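Local coordinates for microcompartments protein (Desulfitobacterium hafniense, PDB 3NWG) that is probably a structural shell protein of a bacterial microcompartment, carrying two BMC domains in a single chain, at residues A[145-150]-A[167-172]; A[55-60]-A[71-76]. All blocks are in the same frame, centred on the assembly; numbering follows the deposited sequence.

Contact 1: residues A[145-150]-A[167-172]; sequences ASVESS and KVVIPS
V169 turns its two methyls from the strand toward helix 144-160, where they meet V147 and E148. This is helix-on-sheet packing of a BMC domain: 164-170 is an outer strand of the four-stranded antiparallel sheet, and the helix that precedes it in the chain packs on one face. The backbones come nearest at E148 and V169, with their CA atoms 6.4 Å apart.

The apolar part is a valine pair. V147 CG1 sits 3.8 Å from V169 CG1 and 3.9 Å from V169 CG2, reaching both methyls as the side chains run past each other in opposite directions. On the buried flank V147 also meets A96 and V121, while V169 touches V151 one turn further along the helix.

The second part is polar against apolar. E148 bends at chi2 (-74°), which folds its chain toward the strand and lays the carboxylate over V169: OE1 is 3.6 Å from V169 CG2, OE2 is 3.7 Å from V169 CG1. No hydrogen bond crosses between the segments, and E148 itself is on the exposed side. Putting alanine in place of V169 takes away both methyls, which would probably leave a gap beside V147 CG1 and the E148 carboxylate freer to turn.

On the other face of the strand V168 and I170 point away from the helix and pack on E18 and D21, respectively, of the second subunit; V168 also touches I99 of its own chain. Back at E148, the carboxylate carbon CD lies 3.8 Å from V169 CG1.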
loop_
_atom_site.group_PDB
_atom_site.type_symbol
_atom_site.label_atom_id
_atom_site.label_comp_id
_atom_site.label_asym_id
_atom_site.label_seq_id
_atom_site.Cartn_x
_atom_site.Cartn_y
_atom_site.Cartn_z
ATOM N N ALA A 145 26.205 19.887 17.891
ATOM C CA ALA A 145 26.177 21.340 18.108
ATOM C C ALA A 145 25.339 22.067 17.037
ATOM O O ALA A 145 24.534 22.957 17.367
ATOM C CB ALA A 145 27.586 21.912 18.189
ATOM N N SER A 146 25.521 21.672 15.772
ATOM C CA SER A 146 24.768 22.248 14.656
ATOM C C SER A 146 23.257 22.069 14.836
ATOM O O SER A 146 22.492 23.023 14.672
ATOM C CB SER A 146 25.212 21.632 13.327
ATOM O OG SER A 146 26.576 21.903 13.048
ATOM N N VAL A 147 22.847 20.846 15.187
ATOM C CA VAL A 147 21.441 20.511 15.384
ATOM C C VAL A 147 20.871 21.269 16.565
ATOM O O VAL A 147 19.767 21.797 16.480
ATOM C CB VAL A 147 21.237 19.007 15.598
ATOM C CG1 VAL A 147 19.844 18.724 16.113
ATOM C CG2 VAL A 147 21.499 18.242 14.300
ATOM N N GLU A 148 21.629 21.332 17.656
ATOM C CA GLU A 148 21.204 22.016 18.868
ATOM C C GLU A 148 20.864 23.477 18.631
ATOM O O GLU A 148 19.913 23.997 19.219
ATOM C CB GLU A 148 22.287 21.946 19.942
ATOM C CG GLU A 148 22.358 20.636 20.726
ATOM C CD GLU A 148 21.229 20.490 21.739
ATOM O OE1 GLU A 148 20.294 21.342 21.728
ATOM O OE2 GLU A 148 21.277 19.522 22.541
ATOM N N SER A 149 21.647 24.149 17.794
ATOM C CA SER A 149 21.484 25.584 17.640
ATOM C C SER A 149 20.532 25.881 16.503
ATOM O O SER A 149 19.998 26.981 16.396
ATOM C CB SER A 149 22.831 26.270 17.410
ATOM O OG SER A 149 23.384 25.844 16.188
ATOM N N SER A 150 20.330 24.875 15.662
ATOM C CA SER A 150 19.360 24.936 14.596
ATOM C C SER A 150 17.933 24.732 15.108
ATOM O O SER A 150 17.005 25.404 14.635
ATOM C CB SER A 150 19.691 23.901 13.539
ATOM O OG SER A 150 18.960 24.167 12.374
ATOM N N LYS A 167 10.052 20.246 21.228
ATOM C CA LYS A 167 11.220 19.864 20.437
ATOM C C LYS A 167 12.154 18.966 21.239
ATOM O O LYS A 167 12.106 18.941 22.466
ATOM C CB LYS A 167 12.008 21.082 19.941
ATOM C CG LYS A 167 11.926 22.342 20.799
ATOM C CD LYS A 167 12.635 22.285 22.120
ATOM C CE LYS A 167 12.044 23.363 23.022
ATOM N NZ LYS A 167 12.528 23.228 24.413
ATOM N N VAL A 168 12.991 18.221 20.527
ATOM C CA VAL A 168 13.977 17.361 21.141
ATOM C C VAL A 168 15.209 17.351 20.255
ATOM O O VAL A 168 15.097 17.475 19.030
ATOM C CB VAL A 168 13.453 15.897 21.368
ATOM C CG1 VAL A 168 12.198 15.891 22.222
ATOM C CG2 VAL A 168 13.225 15.159 20.062
ATOM N N VAL A 169 16.376 17.245 20.884
ATOM C CA VAL A 169 17.604 16.871 20.191
ATOM C C VAL A 169 18.075 15.548 20.796
ATOM O O VAL A 169 18.267 15.431 22.013
ATOM C CB VAL A 169 18.689 17.975 20.280
ATOM C CG1 VAL A 169 20.020 17.501 19.699
ATOM C CG2 VAL A 169 18.223 19.267 19.584
ATOM N N ILE A 170 18.207 14.544 19.942
ATOM C CA ILE A 170 18.659 13.239 20.352
ATOM C C ILE A 170 20.006 13.049 19.682
ATOM O O ILE A 170 20.054 12.817 18.478
ATOM C CB ILE A 170 17.655 12.145 19.910
ATOM C CG1 ILE A 170 16.246 12.488 20.413
ATOM C CG2 ILE A 170 18.105 10.730 20.359
ATOM C CD1 ILE A 170 15.131 11.632 19.796
ATOM N N PRO A 171 21.106 13.166 20.461
ATOM C CA PRO A 171 22.509 13.125 20.024
ATOM C C PRO A 171 22.923 11.795 19.400
ATOM O O PRO A 171 23.543 11.779 18.333
ATOM C CB PRO A 171 23.281 13.337 21.325
ATOM C CG PRO A 171 22.324 13.989 22.243
ATOM C CD PRO A 171 21.025 13.360 21.921
ATOM N N SER A 172 22.595 10.692 20.062
ATOM C CA SER A 172 22.888 9.377 19.508
ATOM C C SER A 172 21.616 8.568 19.493
ATOM O O SER A 172 21.323 7.835 20.442
ATOM C CB SER A 172 23.977 8.657 20.297
ATOM O OG SER A 172 25.118 9.486 20.429
#

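Contact 2: residues A[55-60]-A[71-76]; sequences SSVTAG and DFILPN
V57 reaches the strand through both of its branches, CG2 against I73 and CG1 against D71; within 55-60 no other side chain does so. The tight end is at I73. V57 CG2 lies 3.8 Å from I73 CG1, and I73 CD1 comes within 4.0 Å of V57 CB. The two side chains pass each other, pointing opposite ways. With I73 CG1 anti to the carbonyl carbon (chi1 -69°) and the chain then extended, CD1 is carried along toward the helix, where I73 also touches V53 and Q54. V57 itself is buried, with V8 of the central strand 4-10 as a further neighbour.

In the first BMC domain, helix 50-64 lies against the four-stranded antiparallel sheet, of which 68-74 is an outermost strand within the chain. Over the two short segments their axes run antiparallel at 177°, 9.4 Å apart, the spacing of a helix resting on a sheet face. F72 points to the opposite face and meets A106 and V110 of helix 105-117, which belongs to the second BMC domain; the strand is thus covered from both sides.

The looser end is at D71, which is partly exposed, unlike buried V57. Its CB is 4.0 Å from V57 CG1, the two side chains meeting at about a right angle, with the methylene alone making the touch. The aspartate's chi1 of 56° sets CG between the backbone N and the carbonyl carbon, and its carboxylate turns to K61, whose NZ forms a salt bridge with D71 OD2.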
loop_
_atom_site.group_PDB
_atom_site.type_symbol
_atom_site.label_atom_id
_atom_site.label_comp_id
_atom_site.label_asym_id
_atom_site.label_seq_id
_atom_site.Cartn_x
_atom_site.Cartn_y
_atom_site.Cartn_z
ATOM N N SER A 55 -0.173 35.945 -6.016
ATOM C CA SER A 55 -1.378 35.970 -6.848
ATOM C C SER A 55 -2.182 34.705 -6.596
ATOM O O SER A 55 -3.407 34.735 -6.437
ATOM C CB SER A 55 -1.012 36.051 -8.323
ATOM O OG SER A 55 -0.143 37.142 -8.568
ATOM N N SER A 56 -1.458 33.594 -6.558
ATOM C CA SER A 56 -2.027 32.300 -6.309
ATOM C C SER A 56 -2.772 32.286 -4.966
ATOM O O SER A 56 -3.934 31.859 -4.902
ATOM C CB SER A 56 -0.903 31.284 -6.333
ATOM O OG SER A 56 -1.376 29.958 -6.362
ATOM N N VAL A 57 -2.132 32.779 -3.905
ATOM C CA VAL A 57 -2.789 32.839 -2.585
ATOM C C VAL A 57 -4.037 33.751 -2.560
ATOM O O VAL A 57 -5.082 33.356 -2.035
ATOM C CB VAL A 57 -1.801 33.188 -1.441
ATOM C CG1 VAL A 57 -2.540 33.464 -0.129
ATOM C CG2 VAL A 57 -0.784 32.062 -1.259
ATOM N N THR A 58 -3.942 34.944 -3.149
ATOM C CA THR A 58 -5.106 35.820 -3.277
ATOM C C THR A 58 -6.226 35.131 -4.057
ATOM O O THR A 58 -7.398 35.217 -3.671
ATOM C CB THR A 58 -4.752 37.174 -3.917
ATOM O OG1 THR A 58 -3.799 37.864 -3.089
ATOM C CG2 THR A 58 -6.021 38.049 -4.087
ATOM N N ALA A 59 -5.870 34.417 -5.124
ATOM C CA ALA A 59 -6.865 33.696 -5.919
ATOM C C ALA A 59 -7.664 32.701 -5.058
ATOM O O ALA A 59 -8.899 32.659 -5.126
ATOM C CB ALA A 59 -6.204 32.986 -7.063
ATOM N N GLY A 60 -6.949 31.919 -4.246
ATOM C CA GLY A 60 -7.573 30.911 -3.393
ATOM C C GLY A 60 -8.419 31.573 -2.333
ATOM O O GLY A 60 -9.549 31.157 -2.088
ATOM N N ASP A 71 -4.343 31.699 5.670
ATOM C CA ASP A 71 -3.516 31.869 4.480
ATOM C C ASP A 71 -2.182 32.413 4.960
ATOM O O ASP A 71 -2.142 33.206 5.899
ATOM C CB ASP A 71 -4.147 32.867 3.523
ATOM C CG ASP A 71 -4.420 34.228 4.185
ATOM O OD1 ASP A 71 -5.395 34.341 4.972
ATOM O OD2 ASP A 71 -3.659 35.186 3.918
ATOM N N PHE A 72 -1.097 31.977 4.331
ATOM C CA PHE A 72 0.236 32.331 4.778
ATOM C C PHE A 72 1.219 32.308 3.614
ATOM O O PHE A 72 1.083 31.491 2.702
ATOM C CB PHE A 72 0.689 31.361 5.877
ATOM C CG PHE A 72 2.139 31.513 6.270
ATOM C CD1 PHE A 72 2.544 32.556 7.098
ATOM C CD2 PHE A 72 3.099 30.628 5.787
ATOM C CE1 PHE A 72 3.877 32.717 7.445
ATOM C CE2 PHE A 72 4.440 30.776 6.127
ATOM C CZ PHE A 72 4.830 31.819 6.955
ATOM N N ILE A 73 2.208 33.202 3.657
ATOM C CA ILE A 73 3.283 33.248 2.658
ATOM C C ILE A 73 4.646 33.463 3.299
ATOM O O ILE A 73 4.824 34.379 4.112
ATOM C CB ILE A 73 3.047 34.358 1.605
ATOM C CG1 ILE A 73 1.857 34.009 0.698
ATOM C CG2 ILE A 73 4.323 34.596 0.766
ATOM C CD1 ILE A 73 1.321 35.188 -0.043
ATOM N N LEU A 74 5.602 32.608 2.929
ATOM C CA LEU A 74 6.972 32.723 3.420
ATOM C C LEU A 74 7.910 32.886 2.234
ATOM O O LEU A 74 8.175 31.933 1.504
ATOM C CB LEU A 74 7.357 31.509 4.283
ATOM C CG LEU A 74 8.583 31.475 5.240
ATOM C CD1 LEU A 74 9.844 31.034 4.540
ATOM C CD2 LEU A 74 8.826 32.793 5.983
ATOM N N PRO A 75 8.393 34.115 2.024
ATOM C CA PRO A 75 9.334 34.466 0.966
ATOM C C PRO A 75 10.739 33.952 1.237
ATOM O O PRO A 75 11.166 33.871 2.394
ATOM C CB PRO A 75 9.341 35.991 1.009
ATOM C CG PRO A 75 9.044 36.308 2.438
ATOM C CD PRO A 75 7.986 35.299 2.801
ATOM N N ASN A 76 11.455 33.628 0.164
ATOM C CA ASN A 76 12.855 33.208 0.243
ATOM C C ASN A 76 12.992 31.981 1.121
ATOM O O ASN A 76 13.818 31.945 2.032
ATOM C CB ASN A 76 13.760 34.345 0.751
ATOM C CG ASN A 76 13.398 35.713 0.140
ATOM O OD1 ASN A 76 13.113 35.844 -1.069
ATOM N ND2 ASN A 76 13.409 36.744 0.988
#

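In the fold
Along the chain the two contacts come in series: contact 2 closes within the first BMC domain before contact 1 opens in the second. Their centres lie about 31 Å apart, on opposite sides of the chain's centre, and their nearest atoms stay about 14 Å from each other. Each joins the equivalent pair of elements, helix 50-64 with strand 68-74 and helix 144-160 with strand 164-170, in separate sheets of the same 2-3-1-4 strand order. The surroundings differ: strand 68-74 backs onto helix 105-117 of the same chain, whereas strand 164-170 meets a second subunit, consistent with tandem BMC domains that assemble into a larger shell unit.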